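Local coordinates for DUF3822 family protein (PDB 3HRG), which is of unknown function but adopts the actin-like ATPase fold, so that a nucleotide-dependent role is possible though not established, at residues I172-F177 against Y198-V203; K162-V167 against E215-G220; S166-A171 against A185-C190; N210-E215 against F235-F240. One frame throughout, in Å; residues are numbered along the deposited sequence. Where two conformers were deposited one is given.

All four contacts belong to the mixed sheet with strand order 181-189, 171-178, 162-167, 215-220, 239-241 and to the helix and loops packed on it. Contacts 1 and 2 are buried: the first lays helix 193-206 on strand 171-178 mainly by apolar side chains, the second zips two parallel strands with backbone bonds, and they meet where Val203 and Leu200 touch Met163 and Ala165. Contact 3, partly buried, joins the turn after strand 162-167 to the end of edge strand 181-189 through backbone atoms and a water. Contact 4, at the surface and sharing Glu215 with contact 2, combines side-chain amide bonds, a backbone bond and another water.

Contact 1: residues I172-F177 against Y198-V203; sequences IDIYCF and YYLLYV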
loop_
_atom_site.group_PDB
_atom_site.type_symbol
_atom_site.label_atom_id
_atom_site.label_comp_id
_atom_site.label_asym_id
_atom_site.label_seq_id
_atom_site.Cartn_x
_atom_site.Cartn_y
_atom_site.Cartn_z
ATOM N N ILE A 172 5.822 -0.968 9.217
ATOM C CA ILE A 172 5.961 -2.194 8.434
ATOM C C ILE A 172 4.521 -2.737 8.228
ATOM O O ILE A 172 3.735 -2.791 9.186
ATOM C CB ILE A 172 6.926 -3.177 9.109
ATOM C CG1 ILE A 172 7.339 -4.290 8.137
ATOM C CG2 ILE A 172 6.337 -3.693 10.471
ATOM C CD1 ILE A 172 8.577 -5.064 8.586
ATOM N N ASP A 173 4.158 -2.994 6.973
ATOM C CA ASP A 173 2.847 -3.526 6.585
ATOM C C ASP A 173 3.073 -5.008 6.331
ATOM O O ASP A 173 3.969 -5.369 5.540
ATOM C CB ASP A 173 2.305 -2.811 5.321
ATOM C CG ASP A 173 2.196 -1.286 5.481
ATOM O OD1 ASP A 173 2.022 -0.804 6.613
ATOM O OD2 ASP A 173 2.315 -0.540 4.457
ATOM N N ILE A 174 2.328 -5.860 7.035
ATOM C CA ILE A 174 2.500 -7.310 6.963
ATOM C C ILE A 174 1.248 -7.974 6.402
ATOM O O ILE A 174 0.139 -7.732 6.898
ATOM C CB ILE A 174 2.860 -7.896 8.323
ATOM C CG1 ILE A 174 4.122 -7.233 8.883
ATOM C CG2 ILE A 174 3.021 -9.435 8.251
ATOM C CD1 ILE A 174 4.528 -7.714 10.266
ATOM N N TYR A 175 1.456 -8.822 5.396
ATOM C CA TYR A 175 0.393 -9.525 4.664
ATOM C C TYR A 175 0.766 -11.004 4.604
ATOM O O TYR A 175 1.778 -11.380 3.986
ATOM C CB TYR A 175 0.234 -8.968 3.260
ATOM C CG TYR A 175 0.092 -7.462 3.235
ATOM C CD1 TYR A 175 -1.132 -6.848 3.492
ATOM C CD2 TYR A 175 1.197 -6.653 2.998
ATOM C CE1 TYR A 175 -1.268 -5.436 3.479
ATOM C CE2 TYR A 175 1.075 -5.239 2.946
ATOM C CZ TYR A 175 -0.154 -4.652 3.215
ATOM O OH TYR A 175 -0.271 -3.281 3.216
ATOM N N CYS A 176 -0.056 -11.848 5.219
ATOM C CA CYS A 176 0.236 -13.283 5.299
ATOM C C CYS A 176 -0.770 -14.123 4.533
ATOM O O CYS A 176 -1.968 -13.845 4.587
ATOM C CB CYS A 176 0.286 -13.743 6.766
ATOM S SG CYS A 176 1.576 -12.924 7.674
ATOM N N PHE A 177 -0.270 -15.191 3.884
ATOM C CA PHE A 177 -1.100 -16.028 3.031
ATOM C C PHE A 177 -0.856 -17.511 3.093
ATOM O O PHE A 177 0.252 -17.957 3.366
ATOM C CB PHE A 177 -0.853 -15.668 1.551
ATOM C CG PHE A 177 -1.234 -14.282 1.189
ATOM C CD1 PHE A 177 -0.330 -13.233 1.356
ATOM C CD2 PHE A 177 -2.504 -14.004 0.705
ATOM C CE1 PHE A 177 -0.708 -11.935 0.996
ATOM C CE2 PHE A 177 -2.861 -12.732 0.349
ATOM C CZ PHE A 177 -1.984 -11.703 0.499
ATOM N N TYR A 198 10.945 -7.313 15.707
ATOM C CA TYR A 198 10.006 -7.629 16.766
ATOM C C TYR A 198 8.628 -7.952 16.230
ATOM O O TYR A 198 8.037 -8.998 16.578
ATOM C CB TYR A 198 9.963 -6.474 17.739
ATOM C CG TYR A 198 9.012 -6.651 18.898
ATOM C CD1 TYR A 198 9.390 -7.337 20.034
ATOM C CD2 TYR A 198 7.749 -6.081 18.864
ATOM C CE1 TYR A 198 8.537 -7.452 21.121
ATOM C CE2 TYR A 198 6.877 -6.181 19.946
ATOM C CZ TYR A 198 7.275 -6.881 21.068
ATOM O OH TYR A 198 6.418 -6.950 22.148
ATOM N N TYR A 199 8.114 -7.099 15.348
ATOM C CA TYR A 199 6.765 -7.342 14.809
ATOM C C TYR A 199 6.702 -8.485 13.809
ATOM O O TYR A 199 5.730 -9.220 13.790
ATOM C CB TYR A 199 6.127 -6.045 14.270
ATOM C CG TYR A 199 5.802 -5.066 15.374
ATOM C CD1 TYR A 199 4.760 -5.321 16.282
ATOM C CD2 TYR A 199 6.507 -3.879 15.516
ATOM C CE1 TYR A 199 4.484 -4.448 17.322
ATOM C CE2 TYR A 199 6.224 -2.991 16.510
ATOM C CZ TYR A 199 5.216 -3.277 17.428
ATOM O OH TYR A 199 4.950 -2.378 18.410
ATOM N N LEU A 200 7.742 -8.669 13.013
ATOM C CA LEU A 200 7.796 -9.750 12.032
ATOM C C LEU A 200 7.765 -11.080 12.763
ATOM O O LEU A 200 6.984 -11.952 12.420
ATOM C CB LEU A 200 9.042 -9.651 11.174
ATOM C CG LEU A 200 9.040 -8.543 10.124
ATOM C CD1 LEU A 200 10.439 -8.292 9.602
ATOM C CD2 LEU A 200 8.090 -8.876 8.986
ATOM N N LEU A 201 8.569 -11.196 13.831
ATOM C CA LEU A 201 8.604 -12.423 14.612
ATOM C C LEU A 201 7.348 -12.646 15.439
ATOM O O LEU A 201 6.960 -13.810 15.689
ATOM C CB LEU A 201 9.863 -12.484 15.491
ATOM C CG LEU A 201 11.205 -12.482 14.706
ATOM C CD1 LEU A 201 12.460 -12.480 15.656
ATOM C CD2 LEU A 201 11.276 -13.642 13.720
ATOM N N TYR A 202 6.745 -11.560 15.913
ATOM C CA TYR A 202 5.501 -11.654 16.667
ATOM C C TYR A 202 4.426 -12.289 15.769
ATOM O O TYR A 202 3.747 -13.225 16.170
ATOM C CB TYR A 202 5.002 -10.281 17.137
ATOM C CG TYR A 202 3.726 -10.405 17.900
ATOM C CD1 TYR A 202 3.745 -10.656 19.245
ATOM C CD2 TYR A 202 2.492 -10.315 17.263
ATOM C CE1 TYR A 202 2.596 -10.827 19.946
ATOM C CE2 TYR A 202 1.314 -10.496 17.974
ATOM C CZ TYR A 202 1.385 -10.744 19.311
ATOM O OH TYR A 202 0.254 -10.911 20.072
ATOM N N VAL A 203 4.255 -11.742 14.581
ATOM C CA VAL A 203 3.243 -12.265 13.666
ATOM C C VAL A 203 3.573 -13.705 13.233
ATOM O O VAL A 203 2.702 -14.527 13.089
ATOM C CB VAL A 203 3.041 -11.361 12.441
ATOM C CG1 VAL A 203 2.049 -12.005 11.446
ATOM C CG2 VAL A 203 2.571 -9.928 12.891
#
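Ile172 and Leu200 meet at about a right angle, the CD1 methyl of Ile172 lying 3.8 Å from CG of Leu200 and nearly as close to both of its methyls. This is the helix-on-sheet packing of the α/β domain in an actin-like fold: helix 193-206 runs over strand 171-178 almost in its direction, the two short axes 10.0 Å apart and inclined by 19°. Alternate residues of the strand, Ile172, Ile174 and Cys176, face the helix. Ile174 sits in the middle. Its CG1 stands beside the backbone N and opposite the carbonyl carbon (chi1 -57°), and the extended second torsion carries CD1 outward to three neighbours: CD2 of Leu200 and, tip to tip, CG2 of Val203, each 4.0 Å away, and the carbonyl O of Tyr199. That oxygen is already engaged within the helix, accepting from Val203 N, so the methyl merely packs on it. Trimming Leu200 to an alanine would probably open a gap beneath the helix, leaving CD1 of Ile172 and CD1 of Ile174 without the branched group they share. Farther out, Tyr199 adds its CB near CG2 of Ile172, while its ring leads away from the strand and stacks with Phe188 of strand 181-189. Met163 and Ala165 of strand 162-167 continue the apolar layer under Val203 and Leu200. On the other side of the sheet, Tyr175 and Phe177 pack against helix 144-154. Toward the end of the strand segment, SG of Cys176 touches CG1 of Val203 at 3.9 Å.

Contact 2: residues K162-V167 against E215-G220; sequences KMYASV and ELHLTG
Ala165 and Leu218 form the apolar centre, CB of the alanine 3.6 Å from CD2 of the leucine, in a parallel pair of strands within the five-stranded mixed sheet of an actin-like domain. On the same face Leu216 crosses Met163, a selenomethionine, at a slant and presses CD1 to within 3.7 Å of its CG. Trp204 touches Met163 here, and Val239 both leucines. Five backbone hydrogen bonds knit the strands, the straightest from Val167 N to Thr219 O (2.8 Å, 179°). On the opposite face CG of His217 stands beside its backbone N (chi1 -63°), as does CG of Tyr164, which sends both side chains the same way; their near-parallel rings are slid apart and barely overlap, and CD1 of Tyr164 instead meets CB of His217 at 3.6 Å. Phe151 stacks on Tyr164, and Phe240 meets the imidazole. A leucine in place of His217 would probably leave the Glu215 carboxylate without its ring N-H partner and freer to turn. At the polar edge Lys162 runs alongside Glu215, but its ammonium group is bound by the backbone carbonyls of Ser155, Leu157, Gly158 and Ser160. In the Glu215 conformer given, OE1 accepts from NE2 of His217 at 2.8 Å, on its anti side and near the imidazole plane.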
loop_
_atom_site.group_PDB
_atom_site.type_symbol
_atom_site.label_atom_id
_atom_site.label_comp_id
_atom_site.label_asym_id
_atom_site.label_seq_id
_atom_site.Cartn_x
_atom_site.Cartn_y
_atom_site.Cartn_z
ATOM N N LYS A 162 3.192 -17.906 3.299
ATOM C CA LYS A 162 4.072 -16.797 2.977
ATOM C C LYS A 162 3.708 -15.528 3.718
ATOM O O LYS A 162 2.530 -15.215 3.903
ATOM C CB LYS A 162 4.076 -16.586 1.459
ATOM C CG LYS A 162 4.728 -17.791 0.705
ATOM C CD LYS A 162 4.541 -17.720 -0.731
ATOM C CE LYS A 162 4.983 -18.978 -1.438
ATOM N NZ LYS A 162 4.047 -20.123 -1.254
HETATM N N MSE A 163 4.745 -14.837 4.173
HETATM C CA MSE A 163 4.601 -13.551 4.822
HETATM C C MSE A 163 5.263 -12.527 3.908
HETATM O O MSE A 163 6.461 -12.666 3.594
HETATM C CB MSE A 163 5.319 -13.524 6.191
HETATM C CG MSE A 163 5.239 -12.162 6.842
HETATM SE SE MSE A 163 6.001 -12.094 8.640
HETATM C CE MSE A 163 4.795 -13.262 9.530
ATOM N N TYR A 164 4.508 -11.524 3.478
ATOM C CA TYR A 164 5.020 -10.423 2.634
ATOM C C TYR A 164 5.029 -9.190 3.516
ATOM O O TYR A 164 4.011 -8.853 4.086
ATOM C CB TYR A 164 4.164 -10.175 1.390
ATOM C CG TYR A 164 4.177 -11.338 0.447
ATOM C CD1 TYR A 164 5.152 -11.442 -0.538
ATOM C CD2 TYR A 164 3.233 -12.347 0.545
ATOM C CE1 TYR A 164 5.192 -12.523 -1.405
ATOM C CE2 TYR A 164 3.261 -13.450 -0.342
ATOM C CZ TYR A 164 4.247 -13.533 -1.286
ATOM O OH TYR A 164 4.278 -14.592 -2.163
ATOM N N ALA A 165 6.194 -8.557 3.662
ATOM C CA ALA A 165 6.367 -7.375 4.482
ATOM C C ALA A 165 6.833 -6.216 3.617
ATOM O O ALA A 165 7.870 -6.330 2.931
ATOM C CB ALA A 165 7.391 -7.661 5.596
ATOM N N SER A 166 6.054 -5.130 3.626
ATOM C CA SER A 166 6.344 -3.917 2.889
ATOM C C SER A 166 6.831 -2.927 3.947
ATOM O O SER A 166 6.063 -2.441 4.796
ATOM C CB SER A 166 5.124 -3.391 2.186
ATOM O OG SER A 166 5.430 -2.218 1.488
ATOM N N VAL A 167 8.108 -2.627 3.892
ATOM C CA VAL A 167 8.731 -1.770 4.875
ATOM C C VAL A 167 8.678 -0.301 4.437
ATOM O O VAL A 167 9.068 0.036 3.315
ATOM C CB VAL A 167 10.177 -2.213 5.079
ATOM C CG1 VAL A 167 10.867 -1.320 6.106
ATOM C CG2 VAL A 167 10.213 -3.685 5.487
ATOM N N GLU A 215 7.834 -18.900 4.331
ATOM C CA GLU A 215 8.717 -17.881 3.775
ATOM C C GLU A 215 8.376 -16.461 4.112
ATOM O O GLU A 215 7.211 -16.102 4.199
ATOM C CB GLU A 215 8.748 -18.014 2.227
ATOM C CG GLU A 215 9.256 -19.373 1.734
ATOM C CD GLU A 215 9.298 -19.536 0.205
ATOM O OE1 GLU A 215 8.922 -18.614 -0.567
ATOM O OE2 GLU A 215 9.717 -20.622 -0.221
ATOM N N LEU A 216 9.437 -15.659 4.278
ATOM C CA LEU A 216 9.332 -14.228 4.510
ATOM C C LEU A 216 9.907 -13.539 3.274
ATOM O O LEU A 216 11.070 -13.814 2.883
ATOM C CB LEU A 216 10.092 -13.775 5.763
ATOM C CG LEU A 216 10.235 -12.270 5.939
ATOM C CD1 LEU A 216 8.832 -11.592 5.958
ATOM C CD2 LEU A 216 11.069 -11.936 7.200
ATOM N N HIS A 217 9.112 -12.661 2.678
ATOM C CA HIS A 217 9.477 -11.862 1.506
ATOM C C HIS A 217 9.413 -10.373 1.890
ATOM O O HIS A 217 8.391 -9.875 2.355
ATOM C CB HIS A 217 8.562 -12.192 0.333
ATOM C CG HIS A 217 8.672 -13.610 -0.141
ATOM N ND1 HIS A 217 9.330 -13.951 -1.297
ATOM C CD2 HIS A 217 8.214 -14.774 0.390
ATOM C CE1 HIS A 217 9.281 -15.268 -1.465
ATOM N NE2 HIS A 217 8.611 -15.793 -0.454
ATOM N N LEU A 218 10.523 -9.676 1.720
ATOM C CA LEU A 218 10.641 -8.275 2.113
ATOM C C LEU A 218 10.760 -7.333 0.927
ATOM O O LEU A 218 11.407 -7.660 -0.081
ATOM C CB LEU A 218 11.900 -8.108 2.976
ATOM C CG LEU A 218 11.954 -8.851 4.299
ATOM C CD1 LEU A 218 13.365 -8.848 4.863
ATOM C CD2 LEU A 218 10.971 -8.236 5.268
ATOM N N THR A 219 10.120 -6.176 1.037
ATOM C CA THR A 219 10.222 -5.156 0.021
ATOM C C THR A 219 10.122 -3.778 0.675
ATOM O O THR A 219 9.685 -3.667 1.824
ATOM C CB THR A 219 9.170 -5.341 -1.096
ATOM O OG1 THR A 219 9.488 -4.436 -2.168
ATOM C CG2 THR A 219 7.773 -5.104 -0.605
ATOM N N GLY A 220 10.551 -2.731 -0.037
ATOM C CA GLY A 220 10.468 -1.353 0.465
ATOM C C GLY A 220 11.743 -0.659 0.926
ATOM O O GLY A 220 12.819 -0.836 0.354
#

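Contact 3: residues S166-A171 against A185-C190; sequences SVRKDA and ANSFEC
Cys190 N donates to Asp170 O at 3.0 Å, coming from above the carbonyl plane, and ties the end of edge strand 181-189 to a β-hairpin turn. This turn, residues 168-171, links the antiparallel strands 162-167 and 171-178 in the sheet of the actin-like domain and is closed by Arg168 N donating to Ala171 O. The Asp170 oxygen also lies near CA and CG of Glu189. Next to it Ala171 and Glu189 form an antiparallel non-hydrogen-bonded pair with CA atoms 4.3 Å apart, where Ala171 CA approaches Phe188 O at 3.2 Å in a CA-H...O contact. A water lies within hydrogen-bonding distance of the carbonyls of Arg168 and Cys190, its protons shared among more acceptors than it can serve. The Arg168 side chain, bent at the third torsion (chi3 -69°), carries an edge of the guanidinium toward Ser187, with NH2 3.6 Å from OG. Both groups find their stronger partner in Asp173, Arg168 through a salt bridge and Ser187 through a hydrogen bond; Arg168 NH1 also binds an unidentified ligand, probably from the crystallisation liquor. The contact lies at one end of the neighbouring strands 162-167, 171-178 and 181-189, with Cys190 resting against Asp195 and Arg196 of helix 193-206.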
loop_
_atom_site.group_PDB
_atom_site.type_symbol
_atom_site.label_atom_id
_atom_site.label_comp_id
_atom_site.label_asym_id
_atom_site.label_seq_id
_atom_site.Cartn_x
_atom_site.Cartn_y
_atom_site.Cartn_z
ATOM N N SER A 166 6.054 -5.130 3.626
ATOM C CA SER A 166 6.344 -3.917 2.889
ATOM C C SER A 166 6.831 -2.927 3.947
ATOM O O SER A 166 6.063 -2.441 4.796
ATOM C CB SER A 166 5.124 -3.391 2.186
ATOM O OG SER A 166 5.430 -2.218 1.488
ATOM N N VAL A 167 8.108 -2.627 3.892
ATOM C CA VAL A 167 8.731 -1.770 4.875
ATOM C C VAL A 167 8.678 -0.301 4.437
ATOM O O VAL A 167 9.068 0.036 3.315
ATOM C CB VAL A 167 10.177 -2.213 5.079
ATOM C CG1 VAL A 167 10.867 -1.320 6.106
ATOM C CG2 VAL A 167 10.213 -3.685 5.487
ATOM N N ARG A 168 8.147 0.554 5.301
ATOM C CA ARG A 168 8.094 1.989 5.068
ATOM C C ARG A 168 8.966 2.634 6.142
ATOM O O ARG A 168 9.428 1.953 7.046
ATOM C CB ARG A 168 6.652 2.522 5.045
ATOM C CG ARG A 168 5.863 1.896 3.887
ATOM C CD ARG A 168 4.433 2.393 3.739
ATOM N NE ARG A 168 3.532 1.974 4.826
ATOM C CZ ARG A 168 3.162 2.716 5.867
ATOM N NH1 ARG A 168 3.587 3.969 6.028
ATOM N NH2 ARG A 168 2.336 2.192 6.770
ATOM N N LYS A 169 9.207 3.929 6.007
ATOM C CA LYS A 169 10.109 4.617 6.939
ATOM C C LYS A 169 9.656 4.527 8.413
ATOM O O LYS A 169 10.494 4.239 9.272
ATOM C CB LYS A 169 10.343 6.064 6.520
ATOM C CG LYS A 169 11.525 6.702 7.218
ATOM C CD LYS A 169 11.791 8.082 6.666
ATOM C CE LYS A 169 13.001 8.723 7.330
ATOM N NZ LYS A 169 13.106 10.166 6.933
ATOM N N ASP A 170 8.369 4.694 8.686
ATOM C CA ASP A 170 7.865 4.653 10.076
ATOM C C ASP A 170 6.904 3.483 10.390
ATOM O O ASP A 170 6.300 3.441 11.462
ATOM C CB ASP A 170 7.240 6.021 10.411
ATOM C CG ASP A 170 8.251 7.168 10.335
ATOM O OD1 ASP A 170 9.472 6.939 10.526
ATOM O OD2 ASP A 170 7.827 8.319 10.102
ATOM N N ALA A 171 6.819 2.500 9.493
ATOM C CA ALA A 171 5.953 1.369 9.704
ATOM C C ALA A 171 6.282 0.200 8.806
ATOM O O ALA A 171 6.918 0.367 7.768
ATOM C CB ALA A 171 4.480 1.777 9.479
ATOM N N ALA A 185 -3.661 -9.102 7.674
ATOM C CA ALA A 185 -3.150 -7.851 7.083
ATOM C C ALA A 185 -3.124 -6.799 8.192
ATOM O O ALA A 185 -4.179 -6.421 8.702
ATOM C CB ALA A 185 -4.021 -7.394 5.967
ATOM N N ASN A 186 -1.941 -6.377 8.614
ATOM C CA ASN A 186 -1.859 -5.316 9.627
ATOM C C ASN A 186 -0.563 -4.532 9.466
ATOM O O ASN A 186 0.366 -4.961 8.782
ATOM C CB ASN A 186 -1.996 -5.851 11.065
ATOM C CG ASN A 186 -2.317 -4.739 12.067
ATOM O OD1 ASN A 186 -3.007 -3.795 11.730
ATOM N ND2 ASN A 186 -1.804 -4.842 13.281
ATOM N N SER A 187 -0.551 -3.355 10.061
ATOM C CA SER A 187 0.587 -2.481 10.006
ATOM C C SER A 187 1.004 -2.122 11.421
ATOM O O SER A 187 0.137 -1.930 12.291
ATOM C CB SER A 187 0.251 -1.246 9.228
ATOM O OG SER A 187 1.374 -0.393 9.114
ATOM N N PHE A 188 2.314 -2.024 11.636
ATOM C CA PHE A 188 2.868 -1.714 12.951
ATOM C C PHE A 188 3.867 -0.577 12.848
ATOM O O PHE A 188 4.767 -0.572 11.975
ATOM C CB PHE A 188 3.562 -2.948 13.537
ATOM C CG PHE A 188 2.710 -4.197 13.548
ATOM C CD1 PHE A 188 2.609 -5.003 12.414
ATOM C CD2 PHE A 188 2.012 -4.578 14.699
ATOM C CE1 PHE A 188 1.816 -6.179 12.415
ATOM C CE2 PHE A 188 1.219 -5.747 14.711
ATOM C CZ PHE A 188 1.123 -6.547 13.565
ATOM N N GLU A 189 3.737 0.365 13.771
ATOM C CA GLU A 189 4.609 1.510 13.828
ATOM C C GLU A 189 5.981 1.031 14.288
ATOM O O GLU A 189 6.105 0.338 15.313
ATOM C CB GLU A 189 4.075 2.547 14.799
ATOM C CG GLU A 189 4.861 3.851 14.796
ATOM C CD GLU A 189 4.200 4.972 15.582
ATOM O OE1 GLU A 189 3.049 4.815 16.073
ATOM O OE2 GLU A 189 4.848 6.027 15.696
ATOM N N CYS A 190 6.997 1.353 13.499
ATOM C CA CYS A 190 8.349 1.007 13.828
ATOM C C CYS A 190 9.252 1.754 12.874
ATOM O O CYS A 190 8.920 1.926 11.699
ATOM C CB CYS A 190 8.622 -0.499 13.812
ATOM S SG CYS A 190 8.127 -1.474 12.484
HETATM O O HOH W 1 9.689 0.386 9.449
#

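Contact 4: residues N210-E215 against F235-F240; sequences NQERDE and FILQVF
Gln211 lays its side chain along the carbonyl of Phe235, with CB, CG and CD all close to that oxygen and the amide turned onto it: NE2 donates to Phe235 O at 2.7 Å, in the carbonyl plane and on a lone pair, with the oxygen also in the plane of the amide. The contact joins two connections of the α/β domain, the turn leading into strand 215-220 and the segment running from helix 225-235 to edge strand 239-241. Leu237 N completes the grip on Gln211 by donating to its carbonyl O at 3.1 Å. Gln238 reaches across to Glu212: bent at its second torsion (chi2 -55°), it folds its amide back so that NE2 donates to Glu212 O, also at 3.1 Å, while CB packs near Asp214 O. Glu212 crosses Leu237 at the surface, OE1 lying 3.6 Å from CD1. A water donates to the carbonyls of Gln211 and Asp214 and accepts from Gln238 N, tying three backbone positions together. Glu215, whose carboxylate is held by His217, rests CD on CE2 of Phe240 at 3.8 Å. The turn has its own scaffold: the bond from Glu212 N to Asn210 OD1 makes an Asx turn, and a second, from Arg213 N, extends it to an Asx motif, the two donors coming from opposite faces of the amide plane. In the conformer given, Arg213 forms a side-on salt bridge with Asp214, its NE 2.6 Å from OD1 and its NH2 on the syn lone pair of OD2. Asn210 N also reaches that OD2, at 2.7 Å from its anti side.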
loop_
_atom_site.group_PDB
_atom_site.type_symbol
_atom_site.label_atom_id
_atom_site.label_comp_id
_atom_site.label_asym_id
_atom_site.label_seq_id
_atom_site.Cartn_x
_atom_site.Cartn_y
_atom_site.Cartn_z
ATOM N N ASN A 210 5.867 -22.043 10.170
ATOM C CA ASN A 210 6.919 -23.044 10.327
ATOM C C ASN A 210 8.258 -22.388 9.993
ATOM O O ASN A 210 8.468 -21.906 8.871
ATOM C CB ASN A 210 6.613 -24.224 9.413
ATOM C CG ASN A 210 7.555 -25.356 9.606
ATOM O OD1 ASN A 210 8.735 -25.250 9.305
ATOM N ND2 ASN A 210 7.036 -26.479 10.082
ATOM N N GLN A 211 9.160 -22.366 10.963
ATOM C CA GLN A 211 10.472 -21.725 10.780
ATOM C C GLN A 211 11.328 -22.292 9.627
ATOM O O GLN A 211 12.107 -21.547 9.060
ATOM C CB GLN A 211 11.277 -21.727 12.076
ATOM C CG GLN A 211 10.663 -20.888 13.185
ATOM C CD GLN A 211 11.524 -20.922 14.422
ATOM O OE1 GLN A 211 11.173 -21.555 15.429
ATOM N NE2 GLN A 211 12.697 -20.327 14.329
ATOM N N GLU A 212 11.138 -23.564 9.281
ATOM C CA GLU A 212 11.838 -24.233 8.164
ATOM C C GLU A 212 11.178 -24.142 6.782
ATOM O O GLU A 212 11.868 -23.919 5.799
ATOM C CB GLU A 212 12.029 -25.752 8.499
ATOM C CG GLU A 212 12.374 -26.730 7.292
ATOM C CD GLU A 212 13.716 -26.439 6.578
ATOM O OE1 GLU A 212 14.753 -26.169 7.231
ATOM O OE2 GLU A 212 13.741 -26.499 5.336
ATOM N N ARG A 213 9.866 -24.377 6.730
ATOM C CA ARG A 213 9.074 -24.426 5.487
ATOM C C ARG A 213 8.572 -23.076 4.973
ATOM O O ARG A 213 8.695 -22.766 3.785
ATOM C CB ARG A 213 7.828 -25.303 5.723
ATOM C CG ARG A 213 6.804 -25.467 4.549
ATOM C CD ARG A 213 5.493 -26.075 5.094
ATOM N NE ARG A 213 4.718 -25.083 5.885
ATOM C CZ ARG A 213 3.833 -25.365 6.852
ATOM N NH1 ARG A 213 3.610 -26.620 7.238
ATOM N NH2 ARG A 213 3.194 -24.381 7.494
ATOM N N ASP A 214 8.002 -22.272 5.871
ATOM C CA ASP A 214 7.358 -20.998 5.459
ATOM C C ASP A 214 8.330 -19.884 5.080
ATOM O O ASP A 214 9.471 -19.896 5.487
ATOM C CB ASP A 214 6.268 -20.644 6.470
ATOM C CG ASP A 214 5.247 -21.761 6.611
ATOM O OD1 ASP A 214 4.964 -22.460 5.632
ATOM O OD2 ASP A 214 4.693 -21.952 7.697
ATOM N N GLU A 215 7.834 -18.900 4.331
ATOM C CA GLU A 215 8.717 -17.881 3.775
ATOM C C GLU A 215 8.376 -16.461 4.112
ATOM O O GLU A 215 7.211 -16.102 4.199
ATOM C CB GLU A 215 8.748 -18.014 2.227
ATOM C CG GLU A 215 9.256 -19.373 1.734
ATOM C CD GLU A 215 9.298 -19.536 0.205
ATOM O OE1 GLU A 215 8.922 -18.614 -0.567
ATOM O OE2 GLU A 215 9.717 -20.622 -0.221
ATOM N N PHE A 235 16.052 -17.058 12.883
ATOM C CA PHE A 235 14.761 -17.649 13.162
ATOM C C PHE A 235 13.992 -18.127 11.926
ATOM O O PHE A 235 13.294 -19.138 11.986
ATOM C CB PHE A 235 13.918 -16.589 13.885
ATOM C CG PHE A 235 14.447 -16.226 15.233
ATOM C CD1 PHE A 235 14.162 -17.024 16.329
ATOM C CD2 PHE A 235 15.234 -15.093 15.413
ATOM C CE1 PHE A 235 14.670 -16.713 17.571
ATOM C CE2 PHE A 235 15.766 -14.782 16.680
ATOM C CZ PHE A 235 15.471 -15.583 17.736
ATOM N N ILE A 236 14.117 -17.402 10.814
ATOM C CA ILE A 236 13.376 -17.717 9.591
ATOM C C ILE A 236 14.396 -18.187 8.590
ATOM O O ILE A 236 15.232 -17.410 8.091
ATOM C CB ILE A 236 12.608 -16.524 9.089
ATOM C CG1 ILE A 236 11.646 -16.018 10.188
ATOM C CG2 ILE A 236 11.854 -16.915 7.786
ATOM C CD1 ILE A 236 11.094 -14.646 9.924
ATOM N N LEU A 237 14.325 -19.467 8.275
ATOM C CA LEU A 237 15.310 -20.051 7.382
ATOM C C LEU A 237 15.120 -19.691 5.898
ATOM O O LEU A 237 16.079 -19.803 5.150
ATOM C CB LEU A 237 15.395 -21.562 7.622
ATOM C CG LEU A 237 15.728 -21.955 9.088
ATOM C CD1 LEU A 237 15.871 -23.484 9.271
ATOM C CD2 LEU A 237 16.983 -21.234 9.597
ATOM N N GLN A 238 13.927 -19.258 5.488
ATOM C CA GLN A 238 13.654 -18.900 4.084
ATOM C C GLN A 238 13.251 -17.413 4.049
ATOM O O GLN A 238 12.074 -17.079 4.254
ATOM C CB GLN A 238 12.528 -19.775 3.480
ATOM C CG GLN A 238 12.619 -21.327 3.755
ATOM C CD GLN A 238 13.908 -21.971 3.353
ATOM O OE1 GLN A 238 14.553 -21.551 2.388
ATOM N NE2 GLN A 238 14.286 -23.065 4.068
ATOM N N VAL A 239 14.241 -16.532 3.894
ATOM C CA VAL A 239 14.014 -15.076 3.840
ATOM C C VAL A 239 14.512 -14.544 2.495
ATOM O O VAL A 239 15.626 -14.859 2.081
ATOM C CB VAL A 239 14.739 -14.296 4.962
ATOM C CG1 VAL A 239 14.343 -12.804 4.900
ATOM C CG2 VAL A 239 14.407 -14.845 6.325
ATOM N N PHE A 240 13.687 -13.760 1.817
ATOM C CA PHE A 240 14.042 -13.196 0.497
ATOM C C PHE A 240 13.766 -11.705 0.383
ATOM O O PHE A 240 12.907 -11.178 1.094
ATOM C CB PHE A 240 13.214 -13.875 -0.593
ATOM C CG PHE A 240 13.307 -15.352 -0.580
ATOM C CD1 PHE A 240 14.314 -15.997 -1.267
ATOM C CD2 PHE A 240 12.371 -16.107 0.119
ATOM C CE1 PHE A 240 14.416 -17.393 -1.238
ATOM C CE2 PHE A 240 12.461 -17.503 0.135
ATOM C CZ PHE A 240 13.480 -18.145 -0.534
HETATM O O HOH W 2 11.723 -20.222 6.844
#